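Local structure of 6-phospho-beta-glucosidase BglT (Thermotoga maritima, 1UP7) at residues G69-A74 and D127-T132; D234-I239 and D354-S359; A301-D306 and C338-G343. The protein hydrolyses cellobiose 6'-phosphate to glucose 6-phosphate and glucose, using NAD(+) and a manganese ion as cofactors. One frame throughout, in Å; residues are numbered along the deposited sequence.

Contact 1. Residues G69-A74 and D127-T132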
# COMPACT_ATOMS: atom_id res chain seq x y z
N GLY A 69 14.72 21.79 -33.81
CA GLY A 69 15.12 23.19 -33.79
C GLY A 69 14.31 24.04 -32.82
O GLY A 69 14.80 25.03 -32.29
N ALA A 70 13.06 23.65 -32.58
CA ALA A 70 12.23 24.37 -31.66
C ALA A 70 12.60 24.08 -30.20
O ALA A 70 12.66 25.02 -29.40
CB ALA A 70 10.73 24.13 -31.96
N VAL A 71 12.89 22.82 -29.88
CA VAL A 71 13.02 22.37 -28.50
C VAL A 71 14.45 22.35 -27.97
O VAL A 71 14.65 22.29 -26.75
CB VAL A 71 12.38 20.98 -28.31
CG1 VAL A 71 10.92 21.01 -28.72
CG2 VAL A 71 13.19 19.89 -29.07
N VAL A 72 15.43 22.44 -28.86
CA VAL A 72 16.84 22.23 -28.52
C VAL A 72 17.33 23.09 -27.35
O VAL A 72 18.04 22.57 -26.45
CB VAL A 72 17.77 22.36 -29.79
CG1 VAL A 72 17.81 23.81 -30.36
CG2 VAL A 72 19.19 21.86 -29.50
N ASP A 73 16.98 24.38 -27.33
CA ASP A 73 17.42 25.25 -26.24
C ASP A 73 16.25 25.73 -25.35
O ASP A 73 16.35 26.76 -24.67
CB ASP A 73 18.18 26.46 -26.78
CG ASP A 73 19.51 26.07 -27.40
OD1 ASP A 73 20.25 25.25 -26.79
OD2 ASP A 73 19.88 26.54 -28.52
N ALA A 74 15.16 24.97 -25.37
CA ALA A 74 13.95 25.38 -24.69
C ALA A 74 13.96 24.95 -23.22
O ALA A 74 14.41 23.85 -22.89
CB ALA A 74 12.72 24.84 -25.41
N ASP A 127 11.12 11.72 -26.79
CA ASP A 127 12.48 11.20 -26.97
C ASP A 127 13.46 12.29 -27.42
O ASP A 127 14.57 12.39 -26.89
CB ASP A 127 12.54 9.97 -27.89
CG ASP A 127 13.88 9.27 -27.81
OD1 ASP A 127 14.19 8.66 -26.75
OD2 ASP A 127 14.72 9.29 -28.74
N THR A 128 13.05 13.13 -28.35
CA THR A 128 13.89 14.23 -28.80
C THR A 128 14.14 15.25 -27.68
O THR A 128 15.28 15.73 -27.52
CB THR A 128 13.27 14.93 -30.05
OG1 THR A 128 13.17 13.99 -31.11
CG2 THR A 128 14.21 15.98 -30.63
N VAL A 129 13.09 15.61 -26.92
CA VAL A 129 13.24 16.57 -25.83
C VAL A 129 14.23 16.02 -24.79
O VAL A 129 15.19 16.69 -24.42
CB VAL A 129 11.87 16.93 -25.19
CG1 VAL A 129 12.05 17.66 -23.85
CG2 VAL A 129 10.99 17.72 -26.17
N ARG A 130 14.00 14.79 -24.36
CA ARG A 130 14.86 14.15 -23.37
C ARG A 130 16.34 14.07 -23.82
O ARG A 130 17.23 14.21 -23.00
CB ARG A 130 14.24 12.80 -22.98
CG ARG A 130 15.06 11.54 -23.11
CD ARG A 130 14.21 10.23 -23.00
NE ARG A 130 13.87 9.98 -21.60
CZ ARG A 130 12.78 9.37 -21.16
NH1 ARG A 130 11.89 8.89 -22.00
NH2 ARG A 130 12.60 9.24 -19.85
N LYS A 131 16.59 13.89 -25.11
CA LYS A 131 17.97 13.74 -25.60
C LYS A 131 18.64 15.09 -25.86
O LYS A 131 19.83 15.14 -26.09
CB LYS A 131 18.01 12.90 -26.89
CG LYS A 131 18.11 11.40 -26.63
CD LYS A 131 17.22 10.59 -27.59
CE LYS A 131 18.04 9.56 -28.43
NZ LYS A 131 17.18 8.60 -29.23
N THR A 132 17.87 16.18 -25.82
CA THR A 132 18.44 17.52 -26.03
C THR A 132 18.32 18.41 -24.79
O THR A 132 19.22 18.39 -23.91
CB THR A 132 17.83 18.21 -27.29
OG1 THR A 132 16.40 18.16 -27.24
CG2 THR A 132 18.15 17.42 -28.56
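Val71 meets Val129 and Thr132 where two helices of the NAD-binding Rossmann domain, 67-71 and 109-131, run out beside each other, each shortly before the chain enters a strand of the parallel sheet. The close-packed part lies on the inner side. Val71 points at the second helix, and its CB comes 4.1 Å from Val129 CG2, the two side chains crossing nearly at right angles. Both valines are buried, and Val71 also rests on Ile8 of strand 4-8, so this side of the contact is continuous with the packing of helix against sheet.

Toward solvent the fit slackens. Val72 is exposed and stands beside Thr132, its CG2 no nearer than 4.5 Å to Thr132 CB, and no hydrogen bond joins the two segments. Farther out, on the helix side turned from Val71, Lys131 NZ is paired with Asp127 OD2 at 2.6 Å, on the syn lone pair of that oxygen. Val71 O accepts from Ala74 N, closing a type I turn, and is also bonded to the hydroxyl of Ser133.

Thr132 stands between the two regimes. Its OG1 sits between the backbone N and the carbonyl carbon (chi1 51°), which lets one atom face Val71 CG2 at 4.1 Å and still reach back to the last helical turn. With the hydroxyl and methyl of Thr132 cut back to an alanine, Val71 CG2 is likely to lose its neighbour and the end of the helix its side-chain tie to Thr128 O. The tie itself is short, with Thr132 OG1 giving its proton to Thr128 O over 2.7 Å, from a position tilted 31° out of the carbonyl plane.

Contact 2. Residues D234-I239 and D354-S359; sequences DSVRLI and DHFALS
Leu238 reaches across to Asp354, Phe356 and Ala357 through the two methyls at its end. Its CB points at the second segment without touching it, and CG, the fork of the side chain, likewise serves to carry the branches forward. With chi2 at 175°, CD1 continues the extended line of the chain and goes deepest: it lies 4.0 Å from Ala357 CB, equally near Asp354 OD1, and 4.1 Å from Phe356 CD2. The other branch, CD2, stays at the near end of the helix and packs on Asp354 CB.

The residues it touches are the N-cap and first turn of helix 355-376, in the C-terminal domain of the family 4 glycosidases. Asp354 is the N-cap: Phe356 N donates to its OD1 over 2.8 Å, meeting the carboxylate on the anti side, 21° out of its plane. One carboxylate oxygen thus caps the helix while lying against a leucine methyl.

Beside Leu238, Val236 covers the phenyl group. Its CG1 stands over one face of the Phe356 ring, 4.1 Å from the centroid and 22° off the normal, displaced toward the CD2-CE2 rim: a CH-pi contact between side chains that cross almost perpendicularly. Phe360, one turn on, meets the same ring edge-to-face.

The far oxygen of Asp354 belongs to the subunit interface. OD2 forms a salt bridge with Lys385 of the second subunit, and the same ammonium group is hydrogen-bonded to Val236 O, so a lysine from the neighbouring chain joins the end of helix 230-236 to the start of helix 355-376.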
# COMPACT_ATOMS: atom_id res chain seq x y z
N ASP A 234 -27.64 16.91 -4.22
CA ASP A 234 -28.02 16.52 -2.87
C ASP A 234 -27.62 15.08 -2.55
O ASP A 234 -27.33 14.76 -1.39
CB ASP A 234 -29.51 16.74 -2.71
CG ASP A 234 -29.92 18.19 -2.91
OD1 ASP A 234 -29.17 19.10 -2.48
OD2 ASP A 234 -30.99 18.54 -3.46
N SER A 235 -27.58 14.24 -3.59
CA SER A 235 -27.41 12.80 -3.44
C SER A 235 -25.97 12.45 -3.48
O SER A 235 -25.44 11.81 -2.60
CB SER A 235 -28.13 12.10 -4.58
OG SER A 235 -29.51 12.35 -4.39
N VAL A 236 -25.33 12.90 -4.55
CA VAL A 236 -23.96 12.57 -4.86
C VAL A 236 -23.00 13.41 -4.02
O VAL A 236 -21.91 12.95 -3.68
CB VAL A 236 -23.69 12.82 -6.35
CG1 VAL A 236 -22.22 12.63 -6.68
CG2 VAL A 236 -24.55 11.91 -7.22
N ARG A 237 -23.40 14.64 -3.71
CA ARG A 237 -22.60 15.59 -2.93
C ARG A 237 -21.18 15.82 -3.46
O ARG A 237 -20.22 15.96 -2.71
CB ARG A 237 -22.59 15.26 -1.43
CG ARG A 237 -23.92 15.47 -0.74
CD ARG A 237 -23.79 15.67 0.77
NE ARG A 237 -23.74 17.09 1.17
CZ ARG A 237 -24.10 18.13 0.40
NH1 ARG A 237 -24.55 17.97 -0.84
NH2 ARG A 237 -24.02 19.37 0.88
N LEU A 238 -21.06 15.86 -4.77
CA LEU A 238 -19.82 16.19 -5.47
C LEU A 238 -20.17 17.13 -6.61
O LEU A 238 -21.23 17.00 -7.28
CB LEU A 238 -19.15 14.94 -6.09
CG LEU A 238 -18.63 13.76 -5.24
CD1 LEU A 238 -18.12 12.60 -6.13
CD2 LEU A 238 -17.53 14.25 -4.31
N ILE A 239 -19.30 18.11 -6.85
CA ILE A 239 -19.47 18.90 -8.06
C ILE A 239 -18.69 18.17 -9.13
O ILE A 239 -17.53 17.84 -8.96
CB ILE A 239 -18.99 20.38 -7.91
CG1 ILE A 239 -19.84 21.14 -6.91
CG2 ILE A 239 -19.04 21.11 -9.26
CD1 ILE A 239 -19.06 22.06 -6.06
N ASP A 354 -14.08 9.87 -2.61
CA ASP A 354 -15.44 9.36 -2.52
C ASP A 354 -15.60 8.11 -3.42
O ASP A 354 -15.13 8.10 -4.56
CB ASP A 354 -16.37 10.52 -2.97
CG ASP A 354 -17.86 10.19 -2.87
OD1 ASP A 354 -18.33 9.38 -3.69
OD2 ASP A 354 -18.63 10.68 -2.03
N HIS A 355 -16.28 7.07 -2.92
CA HIS A 355 -16.42 5.80 -3.67
C HIS A 355 -17.06 6.02 -5.02
O HIS A 355 -16.72 5.34 -5.98
CB HIS A 355 -17.22 4.75 -2.89
CG HIS A 355 -16.62 4.39 -1.57
ND1 HIS A 355 -17.35 4.31 -0.40
CD2 HIS A 355 -15.34 4.11 -1.22
CE1 HIS A 355 -16.55 4.00 0.60
NE2 HIS A 355 -15.33 3.86 0.12
N PHE A 356 -17.99 6.98 -5.11
CA PHE A 356 -18.70 7.29 -6.35
C PHE A 356 -17.70 7.78 -7.39
O PHE A 356 -17.69 7.33 -8.53
CB PHE A 356 -19.74 8.39 -6.13
CG PHE A 356 -20.56 8.73 -7.35
CD1 PHE A 356 -21.74 8.03 -7.63
CD2 PHE A 356 -20.17 9.76 -8.22
CE1 PHE A 356 -22.52 8.37 -8.74
CE2 PHE A 356 -20.94 10.08 -9.33
CZ PHE A 356 -22.13 9.38 -9.59
N ALA A 357 -16.85 8.70 -6.98
CA ALA A 357 -15.75 9.14 -7.84
C ALA A 357 -14.77 7.99 -8.19
O ALA A 357 -14.34 7.87 -9.34
CB ALA A 357 -15.01 10.31 -7.23
N LEU A 358 -14.41 7.16 -7.21
CA LEU A 358 -13.48 6.05 -7.47
C LEU A 358 -14.05 5.04 -8.50
O LEU A 358 -13.30 4.50 -9.29
CB LEU A 358 -13.09 5.36 -6.17
CG LEU A 358 -11.80 5.89 -5.53
CD1 LEU A 358 -11.80 7.41 -5.37
CD2 LEU A 358 -11.48 5.20 -4.20
N SER A 359 -15.37 4.82 -8.50
CA SER A 359 -15.95 3.88 -9.45
C SER A 359 -15.57 4.29 -10.87
O SER A 359 -15.18 3.44 -11.69
CB SER A 359 -17.46 3.77 -9.33
OG SER A 359 -18.11 5.00 -9.65

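Contact 3. Residues A301-D306 and C338-G343; sequences AHLIRD and CYVRSG
Leu303 has CG anti to its backbone N (chi1 179°), and Val340 carries CG1 in the corresponding position (chi1 172°); the first helps bring round to the strand the end of a leucine whose bond to CB runs past it, and the second sets CG1 of a valine that already points at the helix. Leu303 CD1 is the atom that touches, 3.9 Å from Val340 CG1 and only slightly farther from CG2, so that it sits against both branches of the valine, the side chains crossing at about a right angle. Val340 CG1 also lies against the backbone of Asp306, 3.9 Å from its carbonyl carbon.

Polar backbone atoms come close here without bonding. Asp306 O is 3.6 Å from Val340 O and lies near Ser342 N, but no hydrogen bond links the segments. The carboxylate of Asp306 leads away from the strand and is held elsewhere: Arg305 NH1 donates to OD1 over 2.9 Å, roughly in the guanidinium plane, while OD2 is bonded to His315 NE2. The arginine would probably offset much of the charge of this buried carboxylate.

In this helix-on-sheet packing the axes of helix 301-306 and strand 338-341 approach to 8.1 Å, their N-to-C directions 59° apart. Strand 333-341 is the middle one of three antiparallel strands, between 313-320 and 344-347. Val340 faces helix 296-308, whereas Arg341 points away from it, and there its NH1 donates to Tyr339 OH and its NH2 bonds to Glu183 O of the third subunit. The helix in turn lies between this sheet and the nucleotide-binding domain, Leu303 resting on Leu163 and Ala301 on Ile25 of helix 15-25.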
# COMPACT_ATOMS: atom_id res chain seq x y z
N ALA A 301 0.40 29.66 -18.87
CA ALA A 301 1.28 30.77 -18.57
C ALA A 301 1.51 30.90 -17.06
O ALA A 301 2.64 31.11 -16.61
CB ALA A 301 0.72 32.09 -19.14
N HIS A 302 0.42 30.79 -16.30
CA HIS A 302 0.46 30.83 -14.85
C HIS A 302 1.31 29.67 -14.30
O HIS A 302 2.14 29.87 -13.41
CB HIS A 302 -0.97 30.83 -14.28
CG HIS A 302 -1.59 32.20 -14.23
ND1 HIS A 302 -2.45 32.59 -13.22
CD2 HIS A 302 -1.45 33.27 -15.05
CE1 HIS A 302 -2.83 33.84 -13.43
NE2 HIS A 302 -2.23 34.28 -14.53
N LEU A 303 1.13 28.47 -14.88
CA LEU A 303 1.95 27.30 -14.54
C LEU A 303 3.44 27.56 -14.77
O LEU A 303 4.27 27.33 -13.89
CB LEU A 303 1.49 26.05 -15.31
CG LEU A 303 2.35 24.82 -14.98
CD1 LEU A 303 2.30 24.45 -13.46
CD2 LEU A 303 2.04 23.58 -15.87
N ILE A 304 3.77 28.09 -15.95
CA ILE A 304 5.15 28.39 -16.31
C ILE A 304 5.76 29.48 -15.39
O ILE A 304 6.88 29.36 -14.93
CB ILE A 304 5.26 28.75 -17.84
CG1 ILE A 304 5.19 27.50 -18.70
CG2 ILE A 304 6.58 29.49 -18.16
CD1 ILE A 304 4.99 27.77 -20.21
N ARG A 305 4.98 30.52 -15.13
CA ARG A 305 5.35 31.57 -14.21
C ARG A 305 5.75 31.01 -12.84
O ARG A 305 6.80 31.35 -12.31
CB ARG A 305 4.18 32.55 -14.10
CG ARG A 305 4.40 33.82 -13.31
CD ARG A 305 3.50 33.93 -12.07
NE ARG A 305 2.19 34.48 -12.35
CZ ARG A 305 1.02 33.92 -12.01
NH1 ARG A 305 0.94 32.75 -11.38
NH2 ARG A 305 -0.09 34.56 -12.31
N ASP A 306 4.92 30.13 -12.27
CA ASP A 306 5.15 29.64 -10.90
C ASP A 306 6.17 28.50 -10.88
O ASP A 306 6.77 28.20 -9.86
CB ASP A 306 3.83 29.26 -10.21
CG ASP A 306 2.85 30.41 -10.17
OD1 ASP A 306 3.33 31.57 -10.20
OD2 ASP A 306 1.60 30.29 -10.14
N CYS A 338 -1.58 20.89 -6.91
CA CYS A 338 -0.16 20.71 -6.60
C CYS A 338 0.51 22.03 -6.22
O CYS A 338 0.11 23.10 -6.66
CB CYS A 338 0.61 20.09 -7.77
SG CYS A 338 -0.05 18.50 -8.26
N TYR A 339 1.51 21.91 -5.36
CA TYR A 339 2.31 23.03 -4.94
C TYR A 339 3.43 23.13 -5.97
O TYR A 339 4.23 22.22 -6.15
CB TYR A 339 2.87 22.76 -3.55
CG TYR A 339 3.80 23.82 -3.02
CD1 TYR A 339 3.31 25.04 -2.56
CD2 TYR A 339 5.17 23.58 -2.92
CE1 TYR A 339 4.15 25.99 -2.04
CE2 TYR A 339 6.03 24.52 -2.38
CZ TYR A 339 5.51 25.73 -1.95
OH TYR A 339 6.36 26.69 -1.43
N VAL A 340 3.45 24.24 -6.67
CA VAL A 340 4.33 24.37 -7.83
C VAL A 340 5.39 25.42 -7.49
O VAL A 340 5.08 26.58 -7.15
CB VAL A 340 3.53 24.73 -9.11
CG1 VAL A 340 4.46 25.04 -10.27
CG2 VAL A 340 2.58 23.60 -9.51
N ARG A 341 6.66 25.01 -7.54
CA ARG A 341 7.72 25.90 -7.10
C ARG A 341 9.04 25.52 -7.74
O ARG A 341 9.46 24.37 -7.65
CB ARG A 341 7.83 25.83 -5.59
CG ARG A 341 8.96 26.56 -4.96
CD ARG A 341 8.82 26.57 -3.45
NE ARG A 341 9.94 27.26 -2.83
CZ ARG A 341 10.03 27.61 -1.56
NH1 ARG A 341 9.03 27.35 -0.71
NH2 ARG A 341 11.12 28.24 -1.14
N SER A 342 9.68 26.49 -8.37
CA SER A 342 11.06 26.34 -8.86
C SER A 342 11.32 25.06 -9.66
O SER A 342 12.21 24.28 -9.34
CB SER A 342 12.06 26.43 -7.73
OG SER A 342 12.16 27.77 -7.29
N GLY A 343 10.54 24.85 -10.70
CA GLY A 343 10.73 23.69 -11.54
C GLY A 343 10.13 22.40 -11.02
O GLY A 343 10.20 21.37 -11.70

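Contact 1 belongs to the nucleotide-binding domain; contacts 2 and 3 belong to the C-terminal domain, the whole of contact 3 falling in the chain between the two segments of contact 2. Contacts 1 and 2 lie on opposite sides of the chain's centre, their own centres 42 Å apart. Contact 3 is 21 Å from contact 1 and 30 Å from contact 2, centre to centre. Two of them lie within about 12 Å of the cofactor without touching it: the side chain of Val71 in contact 1 is about 10 Å from NAD, and that of Leu303 in contact 3 about 12 Å from NAD and 11 Å from the side chain of Cys164, a manganese ligand. Contact 2 is remote from these sites.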